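Long-range contact in glutathione transferase (Leptospira interrogans serovar Lai, PDB 3UBK), which binds glutathione and probably transfers it to electrophilic substrates: residues I4-V18 against I51-G65. Residues are numbered along the deposited sequence; the frame is centred on the assembly and turned at random. Where two conformers were deposited one is given.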
loop_
_atom_site.group_PDB
_atom_site.type_symbol
_atom_site.label_atom_id
_atom_site.label_comp_id
_atom_site.label_asym_id
_atom_site.label_seq_id
_atom_site.Cartn_x
_atom_site.Cartn_y
_atom_site.Cartn_z
ATOM N N ILE A 4 -10.295 6.692 -21.013
ATOM C CA ILE A 4 -9.355 6.047 -20.111
ATOM C C ILE A 4 -8.267 5.294 -20.866
ATOM O O ILE A 4 -8.555 4.438 -21.696
ATOM C CB ILE A 4 -10.077 5.056 -19.181
ATOM C CG1 ILE A 4 -11.109 5.801 -18.329
ATOM C CG2 ILE A 4 -9.069 4.329 -18.301
ATOM C CD1 ILE A 4 -12.126 4.900 -17.690
ATOM N N LYS A 5 -7.016 5.635 -20.594
ATOM C CA LYS A 5 -5.905 4.873 -21.148
ATOM C C LYS A 5 -5.151 4.210 -20.009
ATOM O O LYS A 5 -4.765 4.874 -19.049
ATOM C CB LYS A 5 -4.976 5.784 -21.951
ATOM C CG LYS A 5 -5.552 6.194 -23.307
ATOM C CD LYS A 5 -4.704 7.245 -23.988
ATOM C CE LYS A 5 -5.442 7.858 -25.169
ATOM N NZ LYS A 5 -4.663 8.961 -25.794
ATOM N N LEU A 6 -4.957 2.900 -20.112
ATOM C CA LEU A 6 -4.182 2.143 -19.140
ATOM C C LEU A 6 -2.845 1.720 -19.752
ATOM O O LEU A 6 -2.812 0.870 -20.645
ATOM C CB LEU A 6 -4.963 0.898 -18.716
ATOM C CG LEU A 6 -4.347 -0.023 -17.658
ATOM C CD1 LEU A 6 -4.167 0.737 -16.345
ATOM C CD2 LEU A 6 -5.220 -1.256 -17.464
ATOM N N HIS A 7 -1.753 2.308 -19.272
ATOM C CA HIS A 7 -0.419 1.982 -19.774
ATOM C C HIS A 7 0.147 0.836 -18.971
ATOM O O HIS A 7 0.247 0.917 -17.742
ATOM C CB HIS A 7 0.515 3.189 -19.664
ATOM C CG HIS A 7 0.007 4.413 -20.357
ATOM N ND1 HIS A 7 0.523 4.861 -21.554
ATOM C CD2 HIS A 7 -0.982 5.280 -20.027
ATOM C CE1 HIS A 7 -0.123 5.952 -21.929
ATOM N NE2 HIS A 7 -1.039 6.230 -21.018
ATOM N N GLY A 8 0.508 -0.239 -19.664
ATOM C CA GLY A 8 1.115 -1.403 -19.023
ATOM C C GLY A 8 0.625 -2.706 -19.642
ATOM O O GLY A 8 -0.525 -2.808 -20.066
ATOM N N ALA A 9 1.496 -3.709 -19.673
ATOM C CA ALA A 9 1.206 -4.977 -20.349
ATOM C C ALA A 9 0.441 -5.959 -19.467
ATOM O O ALA A 9 0.488 -5.882 -18.234
ATOM C CB ALA A 9 2.500 -5.609 -20.867
ATOM N N SER A 10 -0.243 -6.901 -20.110
ATOM C CA SER A 10 -1.134 -7.819 -19.413
ATOM C C SER A 10 -0.407 -8.899 -18.637
ATOM O O SER A 10 -1.051 -9.719 -18.007
ATOM C CB SER A 10 -2.137 -8.464 -20.378
ATOM O OG SER A 10 -2.981 -7.489 -20.985
ATOM N N ILE A 11 0.925 -8.900 -18.675
ATOM C CA ILE A 11 1.676 -9.839 -17.851
ATOM C C ILE A 11 1.929 -9.306 -16.440
ATOM O O ILE A 11 2.329 -10.063 -15.558
ATOM C CB ILE A 11 3.032 -10.252 -18.476
ATOM C CG1 ILE A 11 3.837 -9.021 -18.891
ATOM C CG2 ILE A 11 2.827 -11.225 -19.647
ATOM C CD1 ILE A 11 5.288 -9.339 -19.222
ATOM N N SER A 12 1.706 -8.010 -16.230
ATOM C CA SER A 12 1.837 -7.432 -14.887
ATOM C C SER A 12 0.597 -7.683 -14.025
ATOM O O SER A 12 -0.532 -7.358 -14.421
ATOM C CB SER A 12 2.110 -5.929 -14.967
ATOM O OG SER A 12 1.909 -5.335 -13.686
ATOM N N ASN A 13 0.787 -8.237 -12.832
ATOM C CA ASN A 13 -0.354 -8.409 -11.942
ATOM C C ASN A 13 -0.962 -7.090 -11.422
ATOM O O ASN A 13 -2.164 -7.024 -11.133
ATOM C CB ASN A 13 -0.068 -9.401 -10.808
ATOM C CG ASN A 13 1.297 -9.212 -10.181
ATOM O OD1 ASN A 13 1.472 -9.477 -8.991
ATOM N ND2 ASN A 13 2.270 -8.749 -10.968
ATOM N N TYR A 14 -0.144 -6.045 -11.317
ATOM C CA TYR A 14 -0.650 -4.728 -10.919
ATOM C C TYR A 14 -1.486 -4.080 -12.023
ATOM O O TYR A 14 -2.472 -3.411 -11.740
ATOM C CB TYR A 14 0.498 -3.814 -10.470
ATOM C CG TYR A 14 1.097 -4.345 -9.182
ATOM C CD1 TYR A 14 2.167 -5.231 -9.202
ATOM C CD2 TYR A 14 0.538 -4.021 -7.952
ATOM C CE1 TYR A 14 2.695 -5.750 -8.017
ATOM C CE2 TYR A 14 1.062 -4.530 -6.768
ATOM C CZ TYR A 14 2.140 -5.399 -6.812
ATOM O OH TYR A 14 2.660 -5.927 -5.648
ATOM N N VAL A 15 -1.092 -4.287 -13.274
ATOM C CA VAL A 15 -1.914 -3.849 -14.405
ATOM C C VAL A 15 -3.232 -4.610 -14.353
ATOM O O VAL A 15 -4.325 -4.032 -14.462
ATOM C CB VAL A 15 -1.180 -4.102 -15.766
ATOM C CG1 VAL A 15 -2.117 -3.886 -16.949
ATOM C CG2 VAL A 15 0.043 -3.207 -15.875
ATOM N N ASN A 16 -3.140 -5.915 -14.142
ATOM C CA ASN A 16 -4.325 -6.747 -14.149
ATOM C C ASN A 16 -5.271 -6.427 -13.007
ATOM O O ASN A 16 -6.485 -6.470 -13.185
ATOM C CB ASN A 16 -3.954 -8.233 -14.173
ATOM C CG ASN A 16 -3.388 -8.638 -15.508
ATOM O OD1 ASN A 16 -3.597 -7.943 -16.499
ATOM N ND2 ASN A 16 -2.657 -9.736 -15.545
ATOM N N LYS A 17 -4.719 -6.122 -11.834
ATOM C CA LYS A 17 -5.525 -5.632 -10.721
ATOM C C LYS A 17 -6.426 -4.456 -11.163
ATOM O O LYS A 17 -7.628 -4.435 -10.894
ATOM C CB LYS A 17 -4.599 -5.209 -9.572
ATOM C CG LYS A 17 -5.255 -4.423 -8.430
ATOM C CD LYS A 17 -4.124 -3.879 -7.534
ATOM C CE LYS A 17 -4.593 -3.010 -6.397
ATOM N NZ LYS A 17 -3.385 -2.317 -5.805
ATOM N N VAL A 18 -5.839 -3.474 -11.834
ATOM C CA VAL A 18 -6.593 -2.300 -12.298
ATOM C C VAL A 18 -7.607 -2.682 -13.392
ATOM O O VAL A 18 -8.770 -2.245 -13.394
ATOM C CB VAL A 18 -5.649 -1.186 -12.817
ATOM C CG1 VAL A 18 -6.442 -0.091 -13.536
ATOM C CG2 VAL A 18 -4.809 -0.583 -11.659
ATOM N N ILE A 51 4.599 0.266 -13.938
ATOM C CA ILE A 51 3.285 0.169 -14.548
ATOM C C ILE A 51 2.387 -0.481 -13.504
ATOM O O ILE A 51 2.877 -1.216 -12.652
ATOM C CB ILE A 51 3.322 -0.675 -15.837
ATOM C CG1 ILE A 51 4.077 -1.997 -15.604
ATOM C CG2 ILE A 51 3.968 0.142 -16.954
ATOM C CD1 ILE A 51 3.893 -3.055 -16.726
ATOM N N PRO A 52 1.075 -0.223 -13.558
ATOM C CA PRO A 52 0.329 0.572 -14.534
ATOM C C PRO A 52 0.360 2.075 -14.276
ATOM O O PRO A 52 0.610 2.529 -13.151
ATOM C CB PRO A 52 -1.117 0.082 -14.332
ATOM C CG PRO A 52 -1.167 -0.217 -12.879
ATOM C CD PRO A 52 0.167 -0.887 -12.606
ATOM N N VAL A 53 0.093 2.832 -15.334
ATOM C CA VAL A 53 -0.209 4.247 -15.215
ATOM C C VAL A 53 -1.570 4.454 -15.859
ATOM O O VAL A 53 -1.816 3.952 -16.961
ATOM C CB VAL A 53 0.811 5.127 -15.959
ATOM C CG1 VAL A 53 0.547 6.596 -15.689
ATOM C CG2 VAL A 53 2.238 4.764 -15.559
ATOM N N LEU A 54 -2.457 5.176 -15.177
ATOM C CA LEU A 54 -3.739 5.552 -15.761
ATOM C C LEU A 54 -3.644 6.953 -16.339
ATOM O O LEU A 54 -3.151 7.887 -15.683
ATOM C CB LEU A 54 -4.856 5.515 -14.717
ATOM C CG LEU A 54 -6.280 5.789 -15.224
ATOM C CD1 LEU A 54 -6.917 4.495 -15.700
ATOM C CD2 LEU A 54 -7.119 6.412 -14.120
ATOM N N GLU A 55 -4.104 7.107 -17.572
ATOM C CA GLU A 55 -4.154 8.432 -18.184
ATOM C C GLU A 55 -5.602 8.825 -18.460
ATOM O O GLU A 55 -6.358 8.061 -19.064
ATOM C CB GLU A 55 -3.343 8.457 -19.485
ATOM C CG GLU A 55 -3.438 9.767 -20.252
ATOM C CD GLU A 55 -2.676 9.733 -21.580
ATOM O OE1 GLU A 55 -2.071 8.692 -21.888
ATOM O OE2 GLU A 55 -2.698 10.740 -22.313
ATOM N N MET A 56 -5.990 9.994 -17.968
ATOM C CA MET A 56 -7.264 10.632 -18.323
ATOM C C MET A 56 -7.024 12.126 -18.461
ATOM O O MET A 56 -6.242 12.700 -17.707
ATOM C CB MET A 56 -8.303 10.446 -17.224
ATOM C CG MET A 56 -8.957 9.104 -17.154
ATOM S SD MET A 56 -10.334 9.154 -15.987
ATOM C CE MET A 56 -11.402 10.384 -16.720
ATOM N N ASP A 57 -7.707 12.767 -19.401
ATOM C CA ASP A 57 -7.600 14.221 -19.553
ATOM C C ASP A 57 -6.162 14.726 -19.398
ATOM O O ASP A 57 -5.913 15.655 -18.633
ATOM C CB ASP A 57 -8.503 14.930 -18.535
ATOM N N GLY A 58 -5.226 14.119 -20.128
ATOM C CA GLY A 58 -3.809 14.490 -20.046
ATOM C C GLY A 58 -3.210 14.429 -18.646
ATOM O O GLY A 58 -2.094 14.894 -18.418
ATOM N N LYS A 59 -3.948 13.859 -17.703
ATOM C CA LYS A 59 -3.450 13.682 -16.347
ATOM C C LYS A 59 -3.118 12.219 -16.070
ATOM O O LYS A 59 -3.781 11.317 -16.588
ATOM C CB LYS A 59 -4.456 14.218 -15.325
ATOM C CG LYS A 59 -4.433 15.733 -15.198
ATOM C CD LYS A 59 -4.583 16.165 -13.746
ATOM C CE LYS A 59 -4.088 17.590 -13.532
ATOM N NZ LYS A 59 -4.071 17.951 -12.083
ATOM N N PHE A 60 -2.098 11.989 -15.245
ATOM C CA PHE A 60 -1.599 10.646 -15.028
ATOM C C PHE A 60 -1.627 10.239 -13.569
ATOM O O PHE A 60 -1.218 11.006 -12.707
ATOM C CB PHE A 60 -0.162 10.531 -15.560
ATOM C CG PHE A 60 -0.040 10.829 -17.026
ATOM C CD1 PHE A 60 0.135 12.136 -17.468
ATOM C CD2 PHE A 60 -0.144 9.813 -17.965
ATOM C CE1 PHE A 60 0.234 12.419 -18.826
ATOM C CE2 PHE A 60 -0.042 10.090 -19.327
ATOM C CZ PHE A 60 0.141 11.395 -19.755
ATOM N N ILE A 61 -2.077 9.015 -13.300
ATOM C CA ILE A 61 -1.998 8.440 -11.958
ATOM C C ILE A 61 -1.188 7.145 -12.038
ATOM O O ILE A 61 -1.460 6.301 -12.900
ATOM C CB ILE A 61 -3.403 8.142 -11.394
ATOM C CG1 ILE A 61 -4.247 9.415 -11.342
ATOM C CG2 ILE A 61 -3.295 7.497 -10.007
ATOM C CD1 ILE A 61 -5.721 9.152 -11.021
ATOM N N PHE A 62 -0.197 6.978 -11.161
ATOM C CA PHE A 62 0.839 5.948 -11.393
ATOM C C PHE A 62 1.061 4.917 -10.287
ATOM O O PHE A 62 2.140 4.311 -10.205
ATOM C CB PHE A 62 2.177 6.596 -11.703
ATOM C CG PHE A 62 2.651 7.514 -10.618
ATOM C CD1 PHE A 62 3.205 6.999 -9.455
ATOM C CD2 PHE A 62 2.517 8.887 -10.751
ATOM C CE1 PHE A 62 3.642 7.848 -8.441
ATOM C CE2 PHE A 62 2.943 9.743 -9.736
ATOM C CZ PHE A 62 3.502 9.214 -8.576
ATOM N N GLU A 63 0.069 4.708 -9.441
ATOM C CA GLU A 63 0.126 3.629 -8.453
ATOM C C GLU A 63 -1.223 2.923 -8.463
ATOM O O GLU A 63 -2.264 3.582 -8.399
ATOM C CB GLU A 63 0.448 4.192 -7.063
ATOM C CG GLU A 63 0.826 3.139 -6.030
ATOM C CD GLU A 63 -0.381 2.542 -5.330
ATOM O OE1 GLU A 63 -0.478 1.299 -5.267
ATOM O OE2 GLU A 63 -1.232 3.319 -4.845
ATOM N N SER A 64 -1.210 1.598 -8.561
ATOM C CA SER A 64 -2.417 0.818 -8.782
ATOM C C SER A 64 -3.496 1.030 -7.725
ATOM O O SER A 64 -4.684 1.095 -8.046
ATOM C CB SER A 64 -2.082 -0.678 -8.911
ATOM O OG SER A 64 -1.702 -1.212 -7.664
ATOM N N GLY A 65 -3.099 1.115 -6.459
ATOM C CA GLY A 65 -4.073 1.436 -5.403
ATOM C C GLY A 65 -4.732 2.800 -5.588
ATOM O O GLY A 65 -5.967 2.925 -5.532
#
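The H7 imidazole meets E55 edge-on: NE2 of H7 donates to OE1 of E55 over 2.8 Å, the carboxylate lies nearly coplanar with the ring, 16° from it, and OE1 accepts the N-H through its anti lone pair. V53 O also sits at this ring's edge, in its plane, while F60 comes near through CE2, oblique to the imidazole but with H7 NE2 at the edge of the phenyl ring. At the Y14 ring, S64 OG lies by the edge, 3.6 Å from CD2; H161 of helix 153-169 packs against the same ring edge-to-face.

The two segments belong to the thioredoxin-like N-terminal domain of the glutathione transferase fold, where strand 4-7 runs antiparallel to strand 53-56. K5 pairs with E55 and H7 with V53 through two backbone hydrogen bonds each, and L6 faces L54 between them. On the face of K5, H7, V53 and E55, the extended K5 chain runs beside E55, but its NZ stays 4.4 Å from OE2, beyond a salt bridge. At L54, which shares the other face with L6, CD1 is pressed tightly by I4 CG2, at 3.4 Å.

P52, which follows the cis peptide bond characteristic of this fold, wedges between strand 4-7 and helix 13-25. Its CD touches Y14 CB at 3.6 Å, its CB meets L6 CD1 and V15 CG2, and its CG reaches V18 CG2. I51, with CG1 between its backbone N and carbonyl carbon (chi1 48°), extends CD1 to S12 CB. Both I51 and S64 bind glutathione in this protein, although none is bound here.

S12 OG caps helix 13-25 by accepting from V15 N. The extended K17 chain carries NZ from helix 13-25 to the start of helix 64-74; salt-bridged to E100 of helix 86-111, NZ also donates to S64 OG at 2.7 Å.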